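PDB 6SJQ: flagellar pocket-related cytoskeletal protein from Trypanosoma brucei, which is a component of the trypanosome flagellar pocket collar, its N-terminal ubiquitin-fold domain probably binding partner proteins through a long structured loop. Local coordinates for residues V10-F15 against T40-E45; N16-F21 against K100-E105; P29-L34 against V75-E80; K63-D68 against Y90-P95. All blocks are in the same frame, centred on the assembly; numbering follows the deposited sequence.

Contact 1: residues V10-F15 against T40-E45; sequences VAADIF and TAFSNE
The ring of F42, carried by helix 31-49, rests with one face on the methyl of A12 in strand 6-14, a worked case of a helix seated on a sheet through every second strand residue. A12 CB lies 3.7 Å from the centroid of the F42 ring and 17° off its normal, a CH-pi contact offset toward the rim. At the edge of the ring V10 O approaches F42 CZ to 3.5 Å. This is the tight part, and no hydrogen bond crosses it; V10 CG1 also nears the ring, though how closely depends on which of two V10 conformers is taken. Farther along, the packing slackens: I14 CD1 is 4.3 Å from F42 CB, and I14 CG2 faces CG of E45, whose carboxylate turns to R49. T40, S43 and N44 occupy the side of the helix turned from the strand, where water can reach them. F59 and V19 add further cover around F42. The axes of segments 10-14 and 40-45 approach to 10.0 Å and are inclined by 26°, and strand and helix together show the helix-over-sheet core typical of the ubiquitin (beta-grasp) fold.

Contact 2: residues N16-F21 against K100-E105; sequences NNKVNF and KESQKE
An ST turn at S102 shapes the loop that follows strand 87-92 where it lies over N16 and K18, at the point where strand 17-25, one of the two edge strands within the chain, begins. S102 OG accepts from K104 N at 3.1 Å, and the turn presents its carbonyls to lysine K18. That side chain bends at chi2 (-82°) and runs along the loop backbone, its CG 3.1 Å from K104 O. Its ammonium reaches S102 O at a modelled 2.4 Å, a hydrogen bond so short that the exact length is doubtful, and makes a weak bond to K104 O. The same nitrogen forms a salt bridge with D13, whose other carboxylate oxygen is bonded to S102 OG. K104 works in the reverse direction: its chain, extended beyond CG, reaches back to N16, where NZ donates to N16 O at 2.6 Å, tilted 24° from the carbonyl plane. Nearer K100 the join is wet. One water donates to both N16 OD1 and K100 O, each 2.6 Å from the water oxygen, and a second links N16 N to K100 O. In this surface contact K18 and K104 are met by carbonyl oxygens, and the carboxylate of D13 probably offsets the charge of K18; the grip on the loop is thus polar, part direct and part through water.

Contact 3: residues P29-L34 against V75-E80; sequences PSISEL and VDLIRE
This is a polar contact at the amino end of helix 31-49, with a small apolar patch beside it: I31, in the first turn of the helix, meets E80 and L77 of the turn that leaves strand 73-76. E80 bends back at chi2 (-77°), so that its carboxylate comes up to the start of the helix. I31 N donates to E80 OE1 at 3.0 Å, on the syn lone pair of that oxygen, with an angle of 146° at the hydrogen; a weak second bond runs from I31 N to E80 OE2 at 3.5 Å. Waters extend the grip, one donating to both E80 OE1 and P29 O, the other accepting from S32 N while donating to E80 OE2. The helix also caps itself. S30 and E33 form a capping box, in which E33 N donates to S30 OG at 3.1 Å and S30 N to E33 OE1 at 3.2 Å. On the apolar side the side chains of I31 and L77 run antiparallel alongside one another, with I31 CG1 3.9 Å from L77 CG. The tip of I31, CD1, lies 3.6 Å from I78 C, over the backbone of the turn. L77 continues toward I64 and L83. The amino end of the helix, together with the N-H of I31, probably stabilises the ionised form of E80, which arrives from a separate turn.

Contact 4: residues K63-D68 against Y90-P95; sequences KIKMYD and YVFQPP
K63 enters the mixed beta-grasp sheet through its carbonyl: K63 O accepts from F92 N at 2.8 Å and also lies at the edge of the F92 ring. Its own side chain bends away at chi3 and chi4, carrying NZ to a salt bridge with D76 on the next strand. The antiparallel ladder itself is set by the next two residues. I64 and V91 make a non-hydrogen-bonded pair, and their side chains run together toward helix 31-49. I64 CG1 meets V91 CG1 at 4.0 Å there, while I64 CA makes a CA-H...O contact with Y90 O. K65 and Y90 form a hydrogen-bonded pair, with K65 N donating to Y90 O and Y90 N to K65 O, both at 2.9 Å. Beyond this point M66 and Y67 turn their backbones to other strands, pairing with V75 and Q88. On the sheet face that carries K65, the F92 side chain leaves its backbone with CG anti to the carbonyl carbon (chi1 -68°), which sets the ring beside K63 O and in the path of the extended K65 chain. Y90 backs that ring from its own strand, and K65 CE passes 4.1 Å from F92 CE2.

Read together, the four contacts show how a compact ubiquitin fold is tied at several levels. All reach one sheet, ordered 17-25, 6-14, 87-92, 63-68, 73-76. Contacts 1 and 3 both use helix 31-49, their centres about 17 Å apart. Contact 4 pairs two strands, its centre about 12 Å from that of contact 1 and about 11 Å from that of contact 3. Contact 2 ends on 100-105, the last segment along the chain, and so encloses contacts 3 and 4; contact 1 interleaves with contacts 2 and 3, as 3 does with 4, but closes before 4 opens. D13 binds K18 and Y90, connecting contacts 1, 2 and 4; contacts 2 and 3, about 21 Å apart between centres, lie on opposite sides of the domain.

Contact 1: residues V10-F15 against T40-E45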
loop_
_atom_site.group_PDB
_atom_site.type_symbol
_atom_site.label_atom_id
_atom_site.label_comp_id
_atom_site.label_asym_id
_atom_site.label_seq_id
_atom_site.Cartn_x
_atom_site.Cartn_y
_atom_site.Cartn_z
ATOM N N VAL A 10 3.035 -3.572 1.774
ATOM C CA VAL A 10 2.381 -2.269 1.665
ATOM C C VAL A 10 0.938 -2.355 2.174
ATOM O O VAL A 10 0.134 -3.168 1.686
ATOM C CB VAL A 10 2.423 -1.753 0.220
ATOM C CG1 VAL A 10 2.106 -0.291 0.192
ATOM C CG2 VAL A 10 3.809 -1.976 -0.369
ATOM N N ALA A 11 0.626 -1.528 3.165
ATOM C CA ALA A 11 -0.691 -1.535 3.763
ATOM C C ALA A 11 -1.436 -0.235 3.490
ATOM O O ALA A 11 -0.832 0.822 3.265
ATOM C CB ALA A 11 -0.588 -1.786 5.281
ATOM N N ALA A 12 -2.768 -0.334 3.495
ATOM C CA ALA A 12 -3.637 0.834 3.372
ATOM C C ALA A 12 -5.017 0.514 3.930
ATOM O O ALA A 12 -5.364 -0.659 4.119
ATOM C CB ALA A 12 -3.754 1.281 1.903
ATOM N N ASP A 13 -5.802 1.555 4.181
ATOM C CA ASP A 13 -7.194 1.343 4.557
ATOM C C ASP A 13 -8.104 1.433 3.347
ATOM O O ASP A 13 -8.216 2.488 2.726
ATOM C CB ASP A 13 -7.616 2.314 5.657
ATOM C CG ASP A 13 -7.061 1.906 7.007
ATOM O OD1 ASP A 13 -7.504 0.864 7.530
ATOM O OD2 ASP A 13 -6.162 2.598 7.533
ATOM N N ILE A 14 -8.737 0.312 3.008
ATOM C CA ILE A 14 -9.643 0.268 1.857
ATOM C C ILE A 14 -11.059 -0.138 2.300
ATOM O O ILE A 14 -11.273 -1.244 2.801
ATOM C CB ILE A 14 -9.132 -0.720 0.780
ATOM C CG1 ILE A 14 -7.646 -0.460 0.427
ATOM C CG2 ILE A 14 -10.039 -0.693 -0.446
ATOM C CD1 ILE A 14 -7.355 0.795 -0.397
ATOM N N PHE A 15 -12.015 0.759 2.100
ATOM C CA PHE A 15 -13.401 0.577 2.585
ATOM C C PHE A 15 -13.497 0.059 4.012
ATOM O O PHE A 15 -14.188 -0.926 4.259
ATOM C CB PHE A 15 -14.177 -0.388 1.684
ATOM C CG PHE A 15 -14.337 0.093 0.288
ATOM C CD1 PHE A 15 -15.065 1.239 0.017
ATOM C CD2 PHE A 15 -13.776 -0.608 -0.762
ATOM C CE1 PHE A 15 -15.221 1.694 -1.286
ATOM C CE2 PHE A 15 -13.937 -0.172 -2.079
ATOM C CZ PHE A 15 -14.654 0.984 -2.341
ATOM N N THR A 40 -1.264 0.684 -8.241
ATOM C CA THR A 40 -1.887 -0.305 -9.097
ATOM C C THR A 40 -2.557 -1.379 -8.236
ATOM O O THR A 40 -3.732 -1.705 -8.453
ATOM C CB THR A 40 -0.864 -0.960 -10.037
ATOM O OG1 THR A 40 -0.407 0.029 -10.972
ATOM C CG2 THR A 40 -1.502 -2.132 -10.796
ATOM N N ALA A 41 -1.832 -1.906 -7.248
ATOM C CA ALA A 41 -2.381 -2.987 -6.405
ATOM C C ALA A 41 -3.614 -2.527 -5.630
ATOM O O ALA A 41 -4.622 -3.231 -5.564
ATOM C CB ALA A 41 -1.321 -3.507 -5.451
ATOM N N PHE A 42 -3.547 -1.335 -5.046
ATOM C CA PHE A 42 -4.675 -0.843 -4.253
ATOM C C PHE A 42 -5.854 -0.443 -5.142
ATOM O O PHE A 42 -7.009 -0.543 -4.716
ATOM C CB PHE A 42 -4.234 0.328 -3.360
ATOM C CG PHE A 42 -3.312 -0.074 -2.223
ATOM C CD1 PHE A 42 -3.572 -1.194 -1.443
ATOM C CD2 PHE A 42 -2.197 0.687 -1.930
ATOM C CE1 PHE A 42 -2.699 -1.546 -0.392
ATOM C CE2 PHE A 42 -1.337 0.349 -0.883
ATOM C CZ PHE A 42 -1.587 -0.766 -0.122
ATOM N N SER A 43 -5.569 0.025 -6.359
ATOM C CA SER A 43 -6.645 0.384 -7.288
ATOM C C SER A 43 -7.345 -0.889 -7.689
ATOM O O SER A 43 -8.577 -0.910 -7.792
ATOM C CB SER A 43 -6.143 1.120 -8.525
ATOM O OG SER A 43 -5.696 2.430 -8.202
ATOM N N ASN A 44 -6.573 -1.959 -7.884
ATOM C CA ASN A 44 -7.171 -3.262 -8.187
ATOM C C ASN A 44 -8.023 -3.772 -7.041
ATOM O O ASN A 44 -9.103 -4.324 -7.271
ATOM C CB ASN A 44 -6.122 -4.298 -8.577
ATOM C CG ASN A 44 -5.562 -4.046 -9.962
ATOM O OD1 ASN A 44 -6.167 -3.312 -10.761
ATOM N ND2 ASN A 44 -4.405 -4.647 -10.262
ATOM N N GLU A 45 -7.554 -3.570 -5.808
ATOM C CA GLU A 45 -8.333 -3.947 -4.627
ATOM C C GLU A 45 -9.628 -3.134 -4.531
ATOM O O GLU A 45 -10.694 -3.703 -4.291
ATOM C CB GLU A 45 -7.478 -3.816 -3.354
ATOM C CG GLU A 45 -8.193 -4.212 -2.064
ATOM C CD GLU A 45 -8.324 -5.706 -1.871
ATOM O OE1 GLU A 45 -7.915 -6.487 -2.761
ATOM O OE2 GLU A 45 -8.832 -6.117 -0.807
#

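Contact 2: residues N16-F21 against K100-E105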
loop_
_atom_site.group_PDB
_atom_site.type_symbol
_atom_site.label_atom_id
_atom_site.label_comp_id
_atom_site.label_asym_id
_atom_site.label_seq_id
_atom_site.Cartn_x
_atom_site.Cartn_y
_atom_site.Cartn_z
ATOM N N ASN A 16 -12.796 0.696 4.939
ATOM C CA ASN A 16 -12.864 0.270 6.345
ATOM C C ASN A 16 -12.305 -1.129 6.656
ATOM O O ASN A 16 -12.666 -1.731 7.669
ATOM C CB ASN A 16 -14.300 0.388 6.893
ATOM C CG ASN A 16 -14.680 1.810 7.254
ATOM O OD1 ASN A 16 -13.886 2.554 7.835
ATOM N ND2 ASN A 16 -15.913 2.191 6.928
ATOM N N ASN A 17 -11.444 -1.652 5.788
ATOM C CA ASN A 17 -10.630 -2.816 6.145
ATOM C C ASN A 17 -9.173 -2.446 5.946
ATOM O O ASN A 17 -8.848 -1.744 4.996
ATOM C CB ASN A 17 -10.974 -4.019 5.269
ATOM C CG ASN A 17 -12.387 -4.518 5.489
ATOM O OD1 ASN A 17 -13.248 -4.389 4.617
ATOM N ND2 ASN A 17 -12.636 -5.089 6.664
ATOM N N LYS A 18 -8.296 -2.907 6.836
ATOM C CA LYS A 18 -6.861 -2.738 6.635
ATOM C C LYS A 18 -6.383 -3.845 5.716
ATOM O O LYS A 18 -6.600 -5.024 5.991
ATOM C CB LYS A 18 -6.125 -2.893 7.961
ATOM C CG LYS A 18 -5.834 -1.613 8.678
ATOM C CD LYS A 18 -4.587 -0.945 8.141
ATOM C CE LYS A 18 -4.229 0.196 9.064
ATOM N NZ LYS A 18 -5.465 0.831 9.611
ATOM N N VAL A 19 -5.743 -3.482 4.613
ATOM C CA VAL A 19 -5.233 -4.506 3.710
ATOM C C VAL A 19 -3.720 -4.420 3.722
ATOM O O VAL A 19 -3.146 -3.374 4.016
ATOM C CB VAL A 19 -5.780 -4.372 2.276
ATOM C CG1 VAL A 19 -7.314 -4.437 2.275
ATOM C CG2 VAL A 19 -5.306 -3.089 1.640
ATOM N N ASN A 20 -3.059 -5.546 3.472
ATOM C CA ASN A 20 -1.600 -5.572 3.466
ATOM C C ASN A 20 -1.168 -6.479 2.340
ATOM O O ASN A 20 -1.512 -7.669 2.337
ATOM C CB ASN A 20 -1.049 -6.110 4.785
ATOM C CG ASN A 20 0.437 -5.834 4.948
ATOM O OD1 ASN A 20 0.974 -4.934 4.303
ATOM N ND2 ASN A 20 1.105 -6.587 5.841
ATOM N N PHE A 21 -0.424 -5.921 1.378
ATOM C CA PHE A 21 0.059 -6.673 0.222
ATOM C C PHE A 21 1.573 -6.853 0.191
ATOM O O PHE A 21 2.349 -5.917 0.475
ATOM C CB PHE A 21 -0.375 -5.976 -1.079
ATOM C CG PHE A 21 -1.859 -5.996 -1.317
ATOM C CD1 PHE A 21 -2.605 -7.136 -1.052
ATOM C CD2 PHE A 21 -2.508 -4.875 -1.830
ATOM C CE1 PHE A 21 -3.969 -7.157 -1.284
ATOM C CE2 PHE A 21 -3.870 -4.881 -2.057
ATOM C CZ PHE A 21 -4.604 -6.037 -1.797
ATOM N N LYS A 100 -11.158 5.830 4.950
ATOM C CA LYS A 100 -10.652 6.593 6.078
ATOM C C LYS A 100 -9.727 5.749 6.937
ATOM O O LYS A 100 -9.830 4.515 6.970
ATOM C CB LYS A 100 -11.793 7.203 6.906
ATOM C CG LYS A 100 -13.061 6.368 6.985
ATOM C CD LYS A 100 -14.092 6.818 5.955
ATOM C CE LYS A 100 -15.463 6.188 6.238
ATOM N NZ LYS A 100 -16.427 6.333 5.100
ATOM N N GLU A 101 -8.803 6.431 7.604
ATOM C CA GLU A 101 -7.809 5.778 8.429
ATOM C C GLU A 101 -8.460 5.072 9.605
ATOM O O GLU A 101 -9.492 5.512 10.121
ATOM C CB GLU A 101 -6.775 6.795 8.922
ATOM C CG GLU A 101 -5.904 7.388 7.815
ATOM C CD GLU A 101 -6.614 8.465 7.001
ATOM O OE1 GLU A 101 -7.810 8.732 7.260
ATOM O OE2 GLU A 101 -5.975 9.047 6.097
ATOM N N SER A 102 -7.868 3.951 10.000
ATOM C CA SER A 102 -8.278 3.250 11.205
ATOM C C SER A 102 -7.033 2.705 11.869
ATOM O O SER A 102 -5.992 2.532 11.222
ATOM C CB SER A 102 -9.196 2.084 10.875
ATOM O OG SER A 102 -8.420 0.962 10.493
ATOM N N GLN A 103 -7.130 2.432 13.162
ATOM C CA GLN A 103 -6.018 1.810 13.854
ATOM C C GLN A 103 -6.267 0.317 13.912
ATOM O O GLN A 103 -5.751 -0.360 14.799
ATOM C CB GLN A 103 -5.887 2.360 15.271
ATOM C CG GLN A 103 -6.127 3.847 15.392
ATOM C CD GLN A 103 -6.361 4.259 16.829
ATOM O OE1 GLN A 103 -7.505 4.416 17.266
ATOM N NE2 GLN A 103 -5.277 4.417 17.583
ATOM N N LYS A 104 -7.087 -0.198 12.996
ATOM C CA LYS A 104 -7.227 -1.642 12.881
ATOM C C LYS A 104 -5.852 -2.183 12.523
ATOM O O LYS A 104 -5.135 -1.588 11.717
ATOM C CB LYS A 104 -8.255 -2.024 11.811
ATOM C CG LYS A 104 -9.683 -1.679 12.176
ATOM C CD LYS A 104 -10.649 -2.137 11.095
ATOM C CE LYS A 104 -12.023 -1.545 11.324
ATOM N NZ LYS A 104 -12.946 -1.871 10.212
ATOM N N GLU A 105 -5.462 -3.290 13.137
ATOM C CA GLU A 105 -4.105 -3.788 12.946
ATOM C C GLU A 105 -3.836 -4.204 11.500
ATOM O O GLU A 105 -4.742 -4.628 10.765
ATOM C CB GLU A 105 -3.817 -4.956 13.887
ATOM C CG GLU A 105 -4.566 -6.215 13.537
ATOM C CD GLU A 105 -4.758 -7.129 14.738
ATOM O OE1 GLU A 105 -3.797 -7.298 15.522
ATOM O OE2 GLU A 105 -5.872 -7.676 14.899
HETATM O O HOH W 1 -10.731 3.171 4.549
HETATM O O HOH W 2 -11.291 2.591 8.049
#

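Contact 3: residues P29-L34 against V75-E80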
loop_
_atom_site.group_PDB
_atom_site.type_symbol
_atom_site.label_atom_id
_atom_site.label_comp_id
_atom_site.label_asym_id
_atom_site.label_seq_id
_atom_site.Cartn_x
_atom_site.Cartn_y
_atom_site.Cartn_z
ATOM N N PRO A 29 13.304 -1.259 -4.962
ATOM C CA PRO A 29 12.700 -0.336 -5.927
ATOM C C PRO A 29 12.972 1.126 -5.608
ATOM O O PRO A 29 13.281 1.481 -4.470
ATOM C CB PRO A 29 11.199 -0.619 -5.787
ATOM C CG PRO A 29 11.051 -1.046 -4.319
ATOM C CD PRO A 29 12.323 -1.810 -4.000
ATOM N N SER A 30 12.848 1.981 -6.617
ATOM C CA SER A 30 12.801 3.419 -6.365
ATOM C C SER A 30 11.460 3.779 -5.751
ATOM O O SER A 30 10.484 3.022 -5.878
ATOM C CB SER A 30 13.039 4.220 -7.648
ATOM O OG SER A 30 11.993 4.016 -8.592
ATOM N N ILE A 31 11.398 4.923 -5.075
ATOM C CA ILE A 31 10.133 5.369 -4.506
ATOM C C ILE A 31 9.057 5.525 -5.595
ATOM O O ILE A 31 7.909 5.157 -5.388
ATOM C CB ILE A 31 10.291 6.682 -3.709
ATOM C CG1 ILE A 31 11.058 6.416 -2.394
ATOM C CG2 ILE A 31 8.916 7.288 -3.418
ATOM C CD1 ILE A 31 11.515 7.696 -1.712
ATOM N N SER A 32 9.432 6.043 -6.770
ATOM C CA SER A 32 8.479 6.160 -7.880
ATOM C C SER A 32 7.965 4.803 -8.338
ATOM O O SER A 32 6.769 4.662 -8.618
ATOM C CB SER A 32 9.133 6.886 -9.070
ATOM O OG SER A 32 9.526 8.197 -8.685
ATOM N N GLU A 33 8.862 3.828 -8.446
ATOM C CA GLU A 33 8.527 2.466 -8.856
ATOM C C GLU A 33 7.593 1.802 -7.836
ATOM O O GLU A 33 6.570 1.205 -8.203
ATOM C CB GLU A 33 9.822 1.659 -8.989
ATOM C CG GLU A 33 9.648 0.175 -9.333
ATOM C CD GLU A 33 10.982 -0.554 -9.322
ATOM O OE1 GLU A 33 11.998 0.110 -9.011
ATOM O OE2 GLU A 33 11.034 -1.783 -9.597
ATOM N N LEU A 34 7.963 1.918 -6.564
ATOM C CA LEU A 34 7.167 1.408 -5.445
ATOM C C LEU A 34 5.782 2.050 -5.456
ATOM O O LEU A 34 4.761 1.364 -5.306
ATOM C CB LEU A 34 7.907 1.691 -4.116
ATOM C CG LEU A 34 7.291 1.299 -2.762
ATOM C CD1 LEU A 34 6.265 2.297 -2.255
ATOM C CD2 LEU A 34 6.692 -0.090 -2.863
ATOM N N VAL A 75 8.271 6.458 10.090
ATOM C CA VAL A 75 8.915 7.632 9.482
ATOM C C VAL A 75 8.433 7.816 8.041
ATOM O O VAL A 75 8.009 6.853 7.397
ATOM C CB VAL A 75 10.440 7.471 9.481
ATOM C CG1 VAL A 75 10.940 7.279 10.908
ATOM C CG2 VAL A 75 10.841 6.272 8.621
ATOM N N ASP A 76 8.510 9.036 7.515
ATOM C CA ASP A 76 8.158 9.262 6.117
ATOM C C ASP A 76 9.149 8.572 5.191
ATOM O O ASP A 76 10.357 8.539 5.457
ATOM C CB ASP A 76 8.159 10.753 5.781
ATOM C CG ASP A 76 6.931 11.459 6.268
ATOM O OD1 ASP A 76 6.316 11.000 7.254
ATOM O OD2 ASP A 76 6.590 12.482 5.653
ATOM N N LEU A 77 8.650 8.015 4.092
ATOM C CA LEU A 77 9.550 7.454 3.087
ATOM C C LEU A 77 9.971 8.563 2.120
ATOM O O LEU A 77 9.177 9.011 1.287
ATOM C CB LEU A 77 8.886 6.298 2.336
ATOM C CG LEU A 77 9.744 5.673 1.240
ATOM C CD1 LEU A 77 11.032 5.129 1.818
ATOM C CD2 LEU A 77 8.960 4.568 0.516
ATOM N N ILE A 78 11.211 9.017 2.261
ATOM C CA ILE A 78 11.707 10.203 1.552
ATOM C C ILE A 78 12.946 9.917 0.682
ATOM O O ILE A 78 13.177 10.584 -0.319
ATOM C CB ILE A 78 12.080 11.322 2.564
ATOM C CG1 ILE A 78 12.990 10.744 3.648
ATOM C CG2 ILE A 78 10.844 11.918 3.193
ATOM C CD1 ILE A 78 13.775 11.751 4.449
ATOM N N ARG A 79 13.752 8.943 1.081
ATOM C CA ARG A 79 15.027 8.663 0.420
ATOM C C ARG A 79 15.049 7.268 -0.176
ATOM O O ARG A 79 14.313 6.372 0.269
ATOM C CB ARG A 79 16.180 8.750 1.418
ATOM C CG ARG A 79 16.502 10.156 1.882
ATOM C CD ARG A 79 17.671 10.110 2.842
ATOM N NE ARG A 79 18.821 9.466 2.217
ATOM C CZ ARG A 79 19.773 10.123 1.560
ATOM N NH1 ARG A 79 19.720 11.445 1.456
ATOM N NH2 ARG A 79 20.781 9.460 1.012
ATOM N N GLU A 80 15.960 7.076 -1.126
ATOM C CA GLU A 80 16.047 5.838 -1.880
ATOM C C GLU A 80 16.918 4.782 -1.198
ATOM O O GLU A 80 17.215 3.748 -1.797
ATOM C CB GLU A 80 16.578 6.143 -3.285
ATOM C CG GLU A 80 15.779 7.220 -4.019
ATOM C CD GLU A 80 14.473 6.695 -4.560
ATOM O OE1 GLU A 80 14.215 5.489 -4.400
ATOM O OE2 GLU A 80 13.714 7.486 -5.160
HETATM O O HOH W 3 13.650 3.324 -2.522
HETATM O O HOH W 4 11.924 7.526 -7.123
#

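Contact 4: residues K63-D68 against Y90-P95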
loop_
_atom_site.group_PDB
_atom_site.type_symbol
_atom_site.label_atom_id
_atom_site.label_comp_id
_atom_site.label_asym_id
_atom_site.label_seq_id
_atom_site.Cartn_x
_atom_site.Cartn_y
_atom_site.Cartn_z
ATOM N N LYS A 63 0.988 10.223 0.971
ATOM C CA LYS A 63 2.154 10.126 1.856
ATOM C C LYS A 63 2.403 8.650 2.096
ATOM O O LYS A 63 1.453 7.886 2.285
ATOM C CB LYS A 63 1.917 10.773 3.221
ATOM C CG LYS A 63 3.120 10.565 4.166
ATOM C CD LYS A 63 2.892 11.088 5.575
ATOM C CE LYS A 63 2.801 12.611 5.607
ATOM N NZ LYS A 63 4.105 13.286 5.324
ATOM N N ILE A 64 3.670 8.249 2.084
ATOM C CA ILE A 64 4.023 6.877 2.399
ATOM C C ILE A 64 4.892 6.923 3.640
ATOM O O ILE A 64 5.849 7.699 3.696
ATOM C CB ILE A 64 4.804 6.214 1.246
ATOM C CG1 ILE A 64 3.911 6.122 -0.004
ATOM C CG2 ILE A 64 5.237 4.815 1.640
ATOM C CD1 ILE A 64 4.601 5.496 -1.209
ATOM N N LYS A 65 4.546 6.116 4.639
ATOM C CA LYS A 65 5.429 5.928 5.791
ATOM C C LYS A 65 5.980 4.511 5.851
ATOM O O LYS A 65 5.351 3.572 5.377
ATOM C CB LYS A 65 4.675 6.224 7.084
ATOM C CG LYS A 65 4.253 7.675 7.221
ATOM C CD LYS A 65 3.799 7.956 8.628
ATOM C CE LYS A 65 3.338 9.387 8.771
ATOM N NZ LYS A 65 2.941 9.617 10.190
ATOM N N MET A 66 7.154 4.363 6.464
ATOM C CA MET A 66 7.775 3.063 6.671
ATOM C C MET A 66 7.915 2.856 8.167
ATOM O O MET A 66 8.267 3.789 8.895
ATOM C CB MET A 66 9.185 3.052 6.047
ATOM C CG MET A 66 9.963 1.705 6.211
ATOM S SD MET A 66 11.682 1.728 5.519
ATOM C CE MET A 66 12.476 2.768 6.724
ATOM N N TYR A 67 7.635 1.653 8.652
ATOM C CA TYR A 67 7.944 1.403 10.052
ATOM C C TYR A 67 9.422 1.043 10.130
ATOM O O TYR A 67 9.857 0.015 9.585
ATOM C CB TYR A 67 7.071 0.308 10.653
ATOM C CG TYR A 67 7.426 0.105 12.099
ATOM C CD1 TYR A 67 6.994 1.009 13.058
ATOM C CD2 TYR A 67 8.228 -0.951 12.497
ATOM C CE1 TYR A 67 7.339 0.862 14.371
ATOM C CE2 TYR A 67 8.568 -1.120 13.820
ATOM C CZ TYR A 67 8.114 -0.201 14.748
ATOM O OH TYR A 67 8.439 -0.321 16.075
ATOM N N ASP A 68 10.192 1.902 10.795
ATOM C CA ASP A 68 11.643 1.731 10.897
ATOM C C ASP A 68 11.968 0.973 12.185
ATOM O O ASP A 68 11.825 1.520 13.281
ATOM C CB ASP A 68 12.326 3.113 10.890
ATOM C CG ASP A 68 13.833 3.019 10.678
ATOM O OD1 ASP A 68 14.464 2.098 11.238
ATOM O OD2 ASP A 68 14.389 3.847 9.922
ATOM N N TYR A 90 3.007 1.980 5.069
ATOM C CA TYR A 90 1.589 2.323 5.068
ATOM C C TYR A 90 1.386 3.500 4.128
ATOM O O TYR A 90 2.146 4.471 4.166
ATOM C CB TYR A 90 1.119 2.702 6.465
ATOM C CG TYR A 90 -0.358 3.025 6.512
ATOM C CD1 TYR A 90 -1.307 2.023 6.661
ATOM C CD2 TYR A 90 -0.801 4.334 6.398
ATOM C CE1 TYR A 90 -2.670 2.324 6.710
ATOM C CE2 TYR A 90 -2.149 4.636 6.451
ATOM C CZ TYR A 90 -3.070 3.634 6.613
ATOM O OH TYR A 90 -4.409 3.966 6.647
ATOM N N VAL A 91 0.359 3.442 3.297
ATOM C CA VAL A 91 0.167 4.484 2.294
ATOM C C VAL A 91 -1.134 5.240 2.552
ATOM O O VAL A 91 -2.212 4.625 2.633
ATOM C CB VAL A 91 0.158 3.886 0.877
ATOM C CG1 VAL A 91 0.095 5.010 -0.169
ATOM C CG2 VAL A 91 1.391 3.053 0.663
ATOM N N PHE A 92 -1.031 6.567 2.707
ATOM C CA PHE A 92 -2.212 7.408 2.878
ATOM C C PHE A 92 -2.742 7.851 1.519
ATOM O O PHE A 92 -2.018 7.811 0.503
ATOM C CB PHE A 92 -1.870 8.676 3.681
ATOM C CG PHE A 92 -1.524 8.414 5.125
ATOM C CD1 PHE A 92 -2.477 8.571 6.116
ATOM C CD2 PHE A 92 -0.238 8.011 5.489
ATOM C CE1 PHE A 92 -2.170 8.330 7.443
ATOM C CE2 PHE A 92 0.076 7.770 6.820
ATOM C CZ PHE A 92 -0.887 7.926 7.793
ATOM N N GLN A 93 -4.007 8.267 1.518
ATOM C CA GLN A 93 -4.608 8.976 0.378
ATOM C C GLN A 93 -5.052 10.378 0.797
ATOM O O GLN A 93 -5.237 10.642 1.989
ATOM C CB GLN A 93 -5.847 8.237 -0.116
ATOM C CG GLN A 93 -5.619 6.816 -0.615
ATOM C CD GLN A 93 -6.847 6.272 -1.338
ATOM O OE1 GLN A 93 -7.064 6.557 -2.526
ATOM N NE2 GLN A 93 -7.659 5.488 -0.626
ATOM N N PRO A 94 -5.252 11.284 -0.180
ATOM C CA PRO A 94 -5.841 12.574 0.209
ATOM C C PRO A 94 -7.237 12.312 0.743
ATOM O O PRO A 94 -7.803 11.273 0.417
ATOM C CB PRO A 94 -5.945 13.331 -1.123
ATOM C CG PRO A 94 -4.961 12.663 -2.037
ATOM C CD PRO A 94 -4.938 11.218 -1.617
ATOM N N PRO A 95 -7.792 13.226 1.564
ATOM C CA PRO A 95 -9.151 13.045 2.094
ATOM C C PRO A 95 -10.186 12.713 1.006
ATOM O O PRO A 95 -10.189 13.326 -0.061
ATOM C CB PRO A 95 -9.462 14.415 2.716
ATOM C CG PRO A 95 -8.121 14.911 3.179
ATOM C CD PRO A 95 -7.132 14.422 2.120
#